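Glutathione synthetase-like effector 30 (Gpa-GSS30-apo) (Globodera pallida, PDB 5OET) probably derives from a housekeeping glutathione synthetase, the ATP-dependent ligase that joins glycine to gamma-glutamylcysteine, and is deployed by this plant-parasitic nematode as an effector. Local coordinates at residues L47-K55 with Q85-P93; M162-M170 with L181-G192. All blocks are in the same frame, centred on the assembly; numbering follows the deposited sequence.

Overall arrangement
From the N terminus, helix 44-59 comes first, and contact 1 closes when the chain returns through strand 83-90 and the turn beyond it to lie against that helix. The chain then runs on through helix 98-119 to strand 160-173, which turns back through five residues into strand 179-188; contact 2 is this hairpin. The two contacts therefore follow one another in series, without nesting or crossing. Their centres are about 26 Å apart and their nearest atoms about 9 Å, yet both reach the same mixed sheet: 47-55 covers 85-93 beside strand 454-459, while 162-170 pairs with strand 469-484, contact 2 being centred about 4 Å from the centre of the chain's volume.

Contact 1: L47-K55 with Q85-P93; sequences LLEQSLDAK and QFLPLSLYP
Segment 47-55 of helix 44-59 packs on the broken strand 83-90 and the turn that follows it, a helix-on-sheet contact, mostly buried, toward the periphery of the large mixed sheet. L91, in that turn, gives the most to the contact. Its CG stands anti to the backbone N (chi1 -173°), and the two methyls part. L91 CD1 lies 3.8 Å from A54 CB and also touches the backbone O of Q50. L91 CD2 turns the other way and meets L47 CD2 at 3.9 Å. A54, small and directed at the strand, also takes L89 CD1 at 4.2 Å from its CB, so two leucines close on one methyl.

At the C-terminal end of the segment the aliphatic part of K55 lies across F86. K55 CB sits 4.0 Å from the ring centroid, a CH-pi contact over the face, and K55 CG comes within 3.7 Å of F86 CE1 before the bent chain carries its amine away. At the other end, L47 CD2 reaches the edge of the Y92 ring at CE2. Helix 196-210 and strand 454-459 pack on L89. The chemistry is thus divided: methyls and a lysine stem join the helix to strand 83-90 and the turn after it, while its charges reach elsewhere, D53 to R206 of helix 196-210 and E49 to R280 and R290 of the second subunit.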
loop_
_atom_site.group_PDB
_atom_site.type_symbol
_atom_site.label_atom_id
_atom_site.label_comp_id
_atom_site.label_asym_id
_atom_site.label_seq_id
_atom_site.Cartn_x
_atom_site.Cartn_y
_atom_site.Cartn_z
ATOM N N LEU A 47 -16.218 16.303 5.456
ATOM C CA LEU A 47 -16.295 15.241 4.444
ATOM C C LEU A 47 -15.144 15.315 3.445
ATOM O O LEU A 47 -14.596 14.272 3.062
ATOM C CB LEU A 47 -17.626 15.265 3.687
ATOM C CG LEU A 47 -18.826 14.799 4.505
ATOM C CD1 LEU A 47 -20.146 15.105 3.797
ATOM C CD2 LEU A 47 -18.719 13.319 4.814
ATOM N N LEU A 48 -14.786 16.533 3.030
ATOM C CA LEU A 48 -13.634 16.736 2.169
ATOM C C LEU A 48 -12.374 16.213 2.850
ATOM O O LEU A 48 -11.620 15.448 2.254
ATOM C CB LEU A 48 -13.472 18.199 1.777
ATOM C CG LEU A 48 -12.132 18.506 1.076
ATOM C CD1 LEU A 48 -11.979 17.718 -0.220
ATOM C CD2 LEU A 48 -11.957 19.987 0.871
ATOM N N GLU A 49 -12.156 16.604 4.107
ATOM C CA GLU A 49 -10.959 16.150 4.852
ATOM C C GLU A 49 -10.934 14.646 5.042
ATOM O O GLU A 49 -9.871 14.058 5.011
ATOM C CB GLU A 49 -10.807 16.873 6.185
ATOM C CG GLU A 49 -10.382 18.322 5.997
ATOM C CD GLU A 49 -10.260 19.124 7.304
ATOM O OE1 GLU A 49 -10.918 20.195 7.439
ATOM O OE2 GLU A 49 -9.479 18.711 8.214
ATOM N N GLN A 50 -12.088 14.022 5.210
ATOM C CA GLN A 50 -12.143 12.567 5.310
ATOM C C GLN A 50 -11.934 11.876 3.964
ATOM O O GLN A 50 -11.413 10.758 3.918
ATOM C CB GLN A 50 -13.471 12.135 5.924
ATOM C CG GLN A 50 -13.600 12.502 7.395
ATOM C CD GLN A 50 -14.951 12.167 8.003
ATOM O OE1 GLN A 50 -15.129 12.289 9.206
ATOM N NE2 GLN A 50 -15.913 11.759 7.181
ATOM N N SER A 51 -12.362 12.521 2.880
ATOM C CA SER A 51 -12.042 12.049 1.534
ATOM C C SER A 51 -10.553 11.935 1.296
ATOM O O SER A 51 -10.091 10.923 0.789
ATOM C CB SER A 51 -12.589 12.996 0.470
ATOM O OG SER A 51 -13.933 12.694 0.248
ATOM N N LEU A 52 -9.825 13.006 1.610
ATOM C CA LEU A 52 -8.379 13.027 1.406
ATOM C C LEU A 52 -7.676 11.980 2.266
ATOM O O LEU A 52 -6.760 11.324 1.807
ATOM C CB LEU A 52 -7.803 14.404 1.692
ATOM C CG LEU A 52 -8.279 15.496 0.750
ATOM C CD1 LEU A 52 -7.737 16.833 1.220
ATOM C CD2 LEU A 52 -7.873 15.246 -0.695
ATOM N N ASP A 53 -8.145 11.829 3.497
ATOM C CA ASP A 53 -7.679 10.807 4.412
ATOM C C ASP A 53 -7.901 9.416 3.862
ATOM O O ASP A 53 -7.003 8.592 3.899
ATOM C CB ASP A 53 -8.378 10.950 5.771
ATOM C CG ASP A 53 -8.191 9.718 6.665
ATOM O OD1 ASP A 53 -8.808 8.663 6.394
ATOM O OD2 ASP A 53 -7.426 9.788 7.654
ATOM N N ALA A 54 -9.113 9.141 3.407
ATOM C CA ALA A 54 -9.441 7.824 2.847
ATOM C C ALA A 54 -8.552 7.538 1.656
ATOM O O ALA A 54 -7.917 6.493 1.590
ATOM C CB ALA A 54 -10.911 7.758 2.429
ATOM N N LYS A 55 -8.502 8.492 0.739
ATOM C CA LYS A 55 -7.669 8.392 -0.451
ATOM C C LYS A 55 -6.188 8.172 -0.081
ATOM O O LYS A 55 -5.553 7.304 -0.648
ATOM C CB LYS A 55 -7.889 9.613 -1.384
ATOM C CG LYS A 55 -6.650 10.289 -1.946
ATOM C CD LYS A 55 -6.833 11.789 -2.116
ATOM C CE LYS A 55 -5.673 12.579 -1.500
ATOM N NZ LYS A 55 -4.359 12.335 -2.136
ATOM N N GLN A 85 -2.355 5.185 -9.523
ATOM C CA GLN A 85 -3.490 6.002 -9.116
ATOM C C GLN A 85 -4.378 5.174 -8.206
ATOM O O GLN A 85 -4.450 3.967 -8.391
ATOM C CB GLN A 85 -4.290 6.471 -10.340
ATOM C CG GLN A 85 -5.285 7.575 -10.049
ATOM C CD GLN A 85 -4.634 8.777 -9.380
ATOM O OE1 GLN A 85 -4.487 8.823 -8.140
ATOM N NE2 GLN A 85 -4.240 9.765 -10.195
ATOM N N PHE A 86 -5.044 5.812 -7.239
ATOM C CA PHE A 86 -5.908 5.075 -6.305
ATOM C C PHE A 86 -7.208 4.703 -6.998
ATOM O O PHE A 86 -7.587 5.327 -7.994
ATOM C CB PHE A 86 -6.159 5.800 -4.958
ATOM C CG PHE A 86 -7.070 7.005 -5.049
ATOM C CD1 PHE A 86 -6.553 8.273 -5.366
ATOM C CD2 PHE A 86 -8.428 6.886 -4.803
ATOM C CE1 PHE A 86 -7.386 9.372 -5.462
ATOM C CE2 PHE A 86 -9.252 7.979 -4.895
ATOM C CZ PHE A 86 -8.741 9.222 -5.225
ATOM N N LEU A 87 -7.857 3.669 -6.474
ATOM C CA LEU A 87 -9.080 3.142 -7.056
ATOM C C LEU A 87 -10.276 3.904 -6.499
ATOM O O LEU A 87 -10.364 4.100 -5.293
ATOM C CB LEU A 87 -9.214 1.664 -6.715
ATOM C CG LEU A 87 -8.144 0.722 -7.293
ATOM C CD1 LEU A 87 -8.294 -0.684 -6.722
ATOM C CD2 LEU A 87 -8.181 0.682 -8.808
ATOM N N PRO A 88 -11.213 4.326 -7.357
ATOM C CA PRO A 88 -12.345 5.047 -6.790
ATOM C C PRO A 88 -13.152 4.197 -5.788
ATOM O O PRO A 88 -13.355 3.008 -5.993
ATOM C CB PRO A 88 -13.174 5.416 -8.024
ATOM C CG PRO A 88 -12.839 4.364 -9.009
ATOM C CD PRO A 88 -11.371 4.138 -8.804
ATOM N N LEU A 89 -13.599 4.854 -4.731
ATOM C CA LEU A 89 -14.142 4.218 -3.547
ATOM C C LEU A 89 -15.288 5.044 -2.976
ATOM O O LEU A 89 -15.391 6.257 -3.202
ATOM C CB LEU A 89 -13.046 4.069 -2.496
ATOM C CG LEU A 89 -12.315 5.361 -2.036
ATOM C CD1 LEU A 89 -12.872 5.892 -0.726
ATOM C CD2 LEU A 89 -10.813 5.161 -1.870
ATOM N N SER A 90 -16.170 4.376 -2.261
ATOM C CA SER A 90 -17.178 5.066 -1.495
ATOM C C SER A 90 -16.489 5.431 -0.191
ATOM O O SER A 90 -15.617 4.677 0.280
ATOM C CB SER A 90 -18.379 4.167 -1.244
ATOM O OG SER A 90 -17.975 3.013 -0.542
ATOM N N LEU A 91 -16.856 6.580 0.378
ATOM C CA LEU A 91 -16.201 7.065 1.584
ATOM C C LEU A 91 -16.531 6.180 2.789
ATOM O O LEU A 91 -15.655 5.899 3.630
ATOM C CB LEU A 91 -16.610 8.505 1.874
ATOM C CG LEU A 91 -15.884 9.244 3.015
ATOM C CD1 LEU A 91 -14.382 9.268 2.852
ATOM C CD2 LEU A 91 -16.375 10.671 3.110
ATOM N N TYR A 92 -17.786 5.744 2.853
ATOM C CA TYR A 92 -18.289 4.966 3.954
ATOM C C TYR A 92 -18.937 3.726 3.392
ATOM O O TYR A 92 -19.335 3.700 2.215
ATOM C CB TYR A 92 -19.303 5.787 4.772
ATOM C CG TYR A 92 -18.653 6.847 5.635
ATOM C CD1 TYR A 92 -17.931 6.489 6.768
ATOM C CD2 TYR A 92 -18.737 8.207 5.300
ATOM C CE1 TYR A 92 -17.306 7.445 7.552
ATOM C CE2 TYR A 92 -18.113 9.188 6.088
ATOM C CZ TYR A 92 -17.392 8.794 7.218
ATOM O OH TYR A 92 -16.771 9.721 8.032
ATOM N N PRO A 93 -19.043 2.677 4.218
ATOM C CA PRO A 93 -19.655 1.455 3.719
ATOM C C PRO A 93 -21.146 1.664 3.524
ATOM O O PRO A 93 -21.773 2.354 4.315
ATOM C CB PRO A 93 -19.335 0.418 4.802
ATOM C CG PRO A 93 -18.987 1.185 6.019
ATOM C CD PRO A 93 -18.589 2.563 5.612
#

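Contact 2: M162-M170 with L181-G192; sequences MFCQRADYM and LKQVEVNTGAIG
Strands 162-170 and 181-188 run antiparallel as the two arms of a beta hairpin, their segment axes at 137° and 4.3 Å apart at closest approach. R166 with N187, D168 with E185 and M170 with K182 are hydrogen-bonded pairs; D168 N to E185 O is 2.8 Å. A classic beta bulge interrupts the register: V184 and E185 both face D168, whose O accepts from V184 N.

R166 and D168 project from the same face as N187. With chi3 bent to 65°, the guanidinium lies side-on to the carboxylate, NE to OD1 at 3.2 Å and NH2 to OD2, each oxygen using its syn lone pair. R166 NH1 reaches G192 O at 3.3 Å in a bent bond, from above that carbonyl's plane, and a water joins NH1 to G192 N. The N187 amide runs alongside, its plane turned 55° from the guanidinium.

On the opposite face, with A167 and V186, Q183 CG covers a face of the Y169 ring, 4.2 Å from its centroid, and the extended chain brings NE2 to Y169 OH at 3.1 Å. L181 CD1 packs on Y169 CB at 3.6 Å. At the other end, by the loop after the second strand, T188 OG1 donates to C164 O at 2.7 Å while lying at the F163 ring edge, and I191 CD1 rests by the same carbonyl. The C164-C480 disulfide joins the hairpin to strand 469-484 in the large mixed sheet, consistent with a eukaryotic glutathione synthetase fold. D168 thus fixes the R166 guanidinium in plane, and R166 ties that loop to the first strand.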
loop_
_atom_site.group_PDB
_atom_site.type_symbol
_atom_site.label_atom_id
_atom_site.label_comp_id
_atom_site.label_asym_id
_atom_site.label_seq_id
_atom_site.Cartn_x
_atom_site.Cartn_y
_atom_site.Cartn_z
ATOM N N MET A 162 -8.446 -26.156 -10.484
ATOM C CA MET A 162 -8.647 -25.154 -9.443
ATOM C C MET A 162 -9.718 -24.233 -9.972
ATOM O O MET A 162 -9.622 -23.765 -11.092
ATOM C CB MET A 162 -7.373 -24.369 -9.219
ATOM C CG MET A 162 -7.532 -23.163 -8.326
ATOM S SD MET A 162 -5.901 -22.553 -7.912
ATOM C CE MET A 162 -6.339 -20.892 -7.412
ATOM N N PHE A 163 -10.741 -23.971 -9.171
ATOM C CA PHE A 163 -11.934 -23.312 -9.672
ATOM C C PHE A 163 -12.372 -22.250 -8.679
ATOM O O PHE A 163 -12.835 -22.582 -7.593
ATOM C CB PHE A 163 -12.998 -24.378 -9.919
ATOM C CG PHE A 163 -14.362 -23.837 -10.178
ATOM C CD1 PHE A 163 -14.556 -22.737 -11.011
ATOM C CD2 PHE A 163 -15.472 -24.447 -9.596
ATOM C CE1 PHE A 163 -15.832 -22.242 -11.241
ATOM C CE2 PHE A 163 -16.749 -23.967 -9.820
ATOM C CZ PHE A 163 -16.935 -22.866 -10.640
ATOM N N CYS A 164 -12.163 -20.987 -9.046
ATOM C CA CYS A 164 -12.505 -19.835 -8.214
ATOM C C CYS A 164 -13.623 -19.071 -8.929
ATOM O O CYS A 164 -13.571 -18.867 -10.144
ATOM C CB CYS A 164 -11.286 -18.915 -7.974
ATOM S SG CYS A 164 -10.002 -19.484 -6.788
ATOM N N GLN A 165 -14.628 -18.653 -8.155
ATOM C CA GLN A 165 -15.826 -18.015 -8.686
ATOM C C GLN A 165 -16.129 -16.765 -7.899
ATOM O O GLN A 165 -15.831 -16.701 -6.718
ATOM C CB GLN A 165 -16.996 -18.981 -8.589
ATOM C CG GLN A 165 -18.140 -18.779 -9.574
ATOM C CD GLN A 165 -19.280 -19.752 -9.314
ATOM O OE1 GLN A 165 -19.867 -19.745 -8.241
ATOM N NE2 GLN A 165 -19.587 -20.606 -10.289
ATOM N N ARG A 166 -16.675 -15.762 -8.587
ATOM C CA ARG A 166 -17.322 -14.616 -7.952
ATOM C C ARG A 166 -18.751 -14.566 -8.465
ATOM O O ARG A 166 -18.963 -14.377 -9.649
ATOM C CB ARG A 166 -16.581 -13.302 -8.249
ATOM C CG ARG A 166 -16.805 -12.228 -7.165
ATOM C CD ARG A 166 -16.211 -10.869 -7.520
ATOM N NE ARG A 166 -16.877 -10.283 -8.690
ATOM C CZ ARG A 166 -16.290 -9.727 -9.758
ATOM N NH1 ARG A 166 -14.955 -9.618 -9.867
ATOM N NH2 ARG A 166 -17.058 -9.275 -10.741
ATOM N N ALA A 167 -19.715 -14.780 -7.577
ATOM C CA ALA A 167 -21.151 -14.614 -7.875
ATOM C C ALA A 167 -21.556 -13.215 -7.453
ATOM O O ALA A 167 -21.260 -12.824 -6.326
ATOM C CB ALA A 167 -21.970 -15.629 -7.098
ATOM N N ASP A 168 -22.217 -12.467 -8.335
ATOM C CA ASP A 168 -22.695 -11.124 -8.028
ATOM C C ASP A 168 -24.218 -11.077 -7.736
ATOM O O ASP A 168 -25.008 -11.759 -8.368
ATOM C CB ASP A 168 -22.309 -10.168 -9.155
ATOM C CG ASP A 168 -20.784 -9.990 -9.283
ATOM O OD1 ASP A 168 -20.036 -10.350 -8.347
ATOM O OD2 ASP A 168 -20.312 -9.500 -10.328
ATOM N N TYR A 169 -24.605 -10.263 -6.758
ATOM C CA TYR A 169 -25.983 -10.136 -6.318
ATOM C C TYR A 169 -26.439 -8.680 -6.183
ATOM O O TYR A 169 -25.635 -7.783 -5.955
ATOM C CB TYR A 169 -26.148 -10.849 -4.985
ATOM C CG TYR A 169 -25.825 -12.339 -5.043
ATOM C CD1 TYR A 169 -24.539 -12.785 -4.840
ATOM C CD2 TYR A 169 -26.832 -13.303 -5.275
ATOM C CE1 TYR A 169 -24.244 -14.135 -4.868
ATOM C CE2 TYR A 169 -26.547 -14.659 -5.306
ATOM C CZ TYR A 169 -25.247 -15.075 -5.103
ATOM O OH TYR A 169 -24.897 -16.410 -5.134
ATOM N N MET A 170 -27.741 -8.481 -6.360
ATOM C CA MET A 170 -28.434 -7.216 -6.135
ATOM C C MET A 170 -29.503 -7.523 -5.093
ATOM O O MET A 170 -30.169 -8.549 -5.195
ATOM C CB MET A 170 -29.116 -6.741 -7.433
ATOM C CG MET A 170 -28.872 -5.287 -7.821
ATOM S SD MET A 170 -27.645 -5.016 -9.146
ATOM C CE MET A 170 -27.113 -3.337 -8.793
ATOM N N LEU A 181 -32.780 -11.198 -2.279
ATOM C CA LEU A 181 -31.497 -11.436 -2.917
ATOM C C LEU A 181 -31.739 -12.025 -4.305
ATOM O O LEU A 181 -32.476 -13.016 -4.436
ATOM C CB LEU A 181 -30.658 -12.401 -2.072
ATOM C CG LEU A 181 -29.185 -12.594 -2.486
ATOM C CD1 LEU A 181 -28.369 -11.332 -2.257
ATOM C CD2 LEU A 181 -28.564 -13.770 -1.737
ATOM N N LYS A 182 -31.133 -11.413 -5.329
ATOM C CA LYS A 182 -31.189 -11.939 -6.699
ATOM C C LYS A 182 -29.840 -11.856 -7.418
ATOM O O LYS A 182 -29.187 -10.825 -7.431
ATOM C CB LYS A 182 -32.305 -11.252 -7.495
ATOM C CG LYS A 182 -33.699 -11.735 -7.082
ATOM C CD LYS A 182 -34.624 -12.061 -8.257
ATOM C CE LYS A 182 -35.817 -12.921 -7.842
ATOM N NZ LYS A 182 -35.405 -14.215 -7.215
ATOM N N GLN A 183 -29.434 -12.961 -8.031
ATOM C CA GLN A 183 -28.093 -13.092 -8.614
ATOM C C GLN A 183 -27.981 -12.403 -9.982
ATOM O O GLN A 183 -28.740 -12.664 -10.887
ATOM C CB GLN A 183 -27.738 -14.565 -8.731
ATOM C CG GLN A 183 -26.283 -14.823 -9.042
ATOM C CD GLN A 183 -26.019 -16.291 -9.171
ATOM O OE1 GLN A 183 -26.359 -16.900 -10.180
ATOM N NE2 GLN A 183 -25.437 -16.883 -8.128
ATOM N N VAL A 184 -27.017 -11.522 -10.130
ATOM C CA VAL A 184 -26.858 -10.745 -11.355
ATOM C C VAL A 184 -26.011 -11.508 -12.375
ATOM O O VAL A 184 -26.299 -11.457 -13.556
ATOM C CB VAL A 184 -26.214 -9.371 -11.040
ATOM C CG1 VAL A 184 -26.046 -8.539 -12.306
ATOM C CG2 VAL A 184 -27.052 -8.626 -10.013
ATOM N N GLU A 185 -24.976 -12.212 -11.910
ATOM C CA GLU A 185 -23.936 -12.778 -12.777
ATOM C C GLU A 185 -23.059 -13.767 -11.989
ATOM O O GLU A 185 -23.004 -13.723 -10.761
ATOM C CB GLU A 185 -23.084 -11.608 -13.338
ATOM C CG GLU A 185 -21.801 -11.928 -14.125
ATOM C CD GLU A 185 -22.043 -12.649 -15.460
ATOM O OE1 GLU A 185 -21.498 -12.214 -16.508
ATOM O OE2 GLU A 185 -22.741 -13.682 -15.491
ATOM N N VAL A 186 -22.420 -14.686 -12.709
ATOM C CA VAL A 186 -21.286 -15.469 -12.191
ATOM C C VAL A 186 -20.071 -15.290 -13.099
ATOM O O VAL A 186 -20.194 -15.197 -14.315
ATOM C CB VAL A 186 -21.590 -16.974 -12.017
ATOM C CG1 VAL A 186 -22.449 -17.187 -10.795
ATOM C CG2 VAL A 186 -22.283 -17.577 -13.234
ATOM N N ASN A 187 -18.905 -15.215 -12.475
ATOM C CA ASN A 187 -17.640 -14.984 -13.151
ATOM C C ASN A 187 -16.624 -16.003 -12.676
ATOM O O ASN A 187 -16.643 -16.409 -11.509
ATOM C CB ASN A 187 -17.113 -13.600 -12.808
ATOM C CG ASN A 187 -18.094 -12.516 -13.144
ATOM O OD1 ASN A 187 -18.351 -12.256 -14.319
ATOM N ND2 ASN A 187 -18.666 -11.886 -12.109
ATOM N N THR A 188 -15.742 -16.403 -13.588
ATOM C CA THR A 188 -14.586 -17.232 -13.252
ATOM C C THR A 188 -13.423 -16.823 -14.149
ATOM O O THR A 188 -13.593 -16.002 -15.035
ATOM C CB THR A 188 -14.912 -18.754 -13.381
ATOM O OG1 THR A 188 -13.900 -19.520 -12.729
ATOM C CG2 THR A 188 -15.040 -19.218 -14.834
ATOM N N GLY A 189 -12.251 -17.393 -13.918
ATOM C CA GLY A 189 -11.082 -17.056 -14.714
ATOM C C GLY A 189 -10.425 -15.794 -14.213
ATOM O O GLY A 189 -10.079 -15.710 -13.036
ATOM N N ALA A 190 -10.247 -14.808 -15.086
ATOM C CA ALA A 190 -9.429 -13.638 -14.749
ATOM C C ALA A 190 -10.247 -12.696 -13.891
ATOM O O ALA A 190 -10.725 -11.660 -14.342
ATOM C CB ALA A 190 -8.913 -12.942 -16.002
ATOM N N ILE A 191 -10.374 -13.078 -12.631
ATOM C CA ILE A 191 -11.282 -12.440 -11.709
ATOM C C ILE A 191 -10.640 -11.207 -11.100
ATOM O O ILE A 191 -9.523 -11.275 -10.589
ATOM C CB ILE A 191 -11.693 -13.430 -10.588
ATOM C CG1 ILE A 191 -12.654 -14.477 -11.155
ATOM C CG2 ILE A 191 -12.390 -12.721 -9.431
ATOM C CD1 ILE A 191 -12.726 -15.737 -10.306
ATOM N N GLY A 192 -11.379 -10.097 -11.109
ATOM C CA GLY A 192 -10.977 -8.894 -10.393
ATOM C C GLY A 192 -11.201 -8.960 -8.892
ATOM O O GLY A 192 -12.045 -9.701 -8.404
HETATM O O HOH W 1 -13.764 -9.733 -12.316
#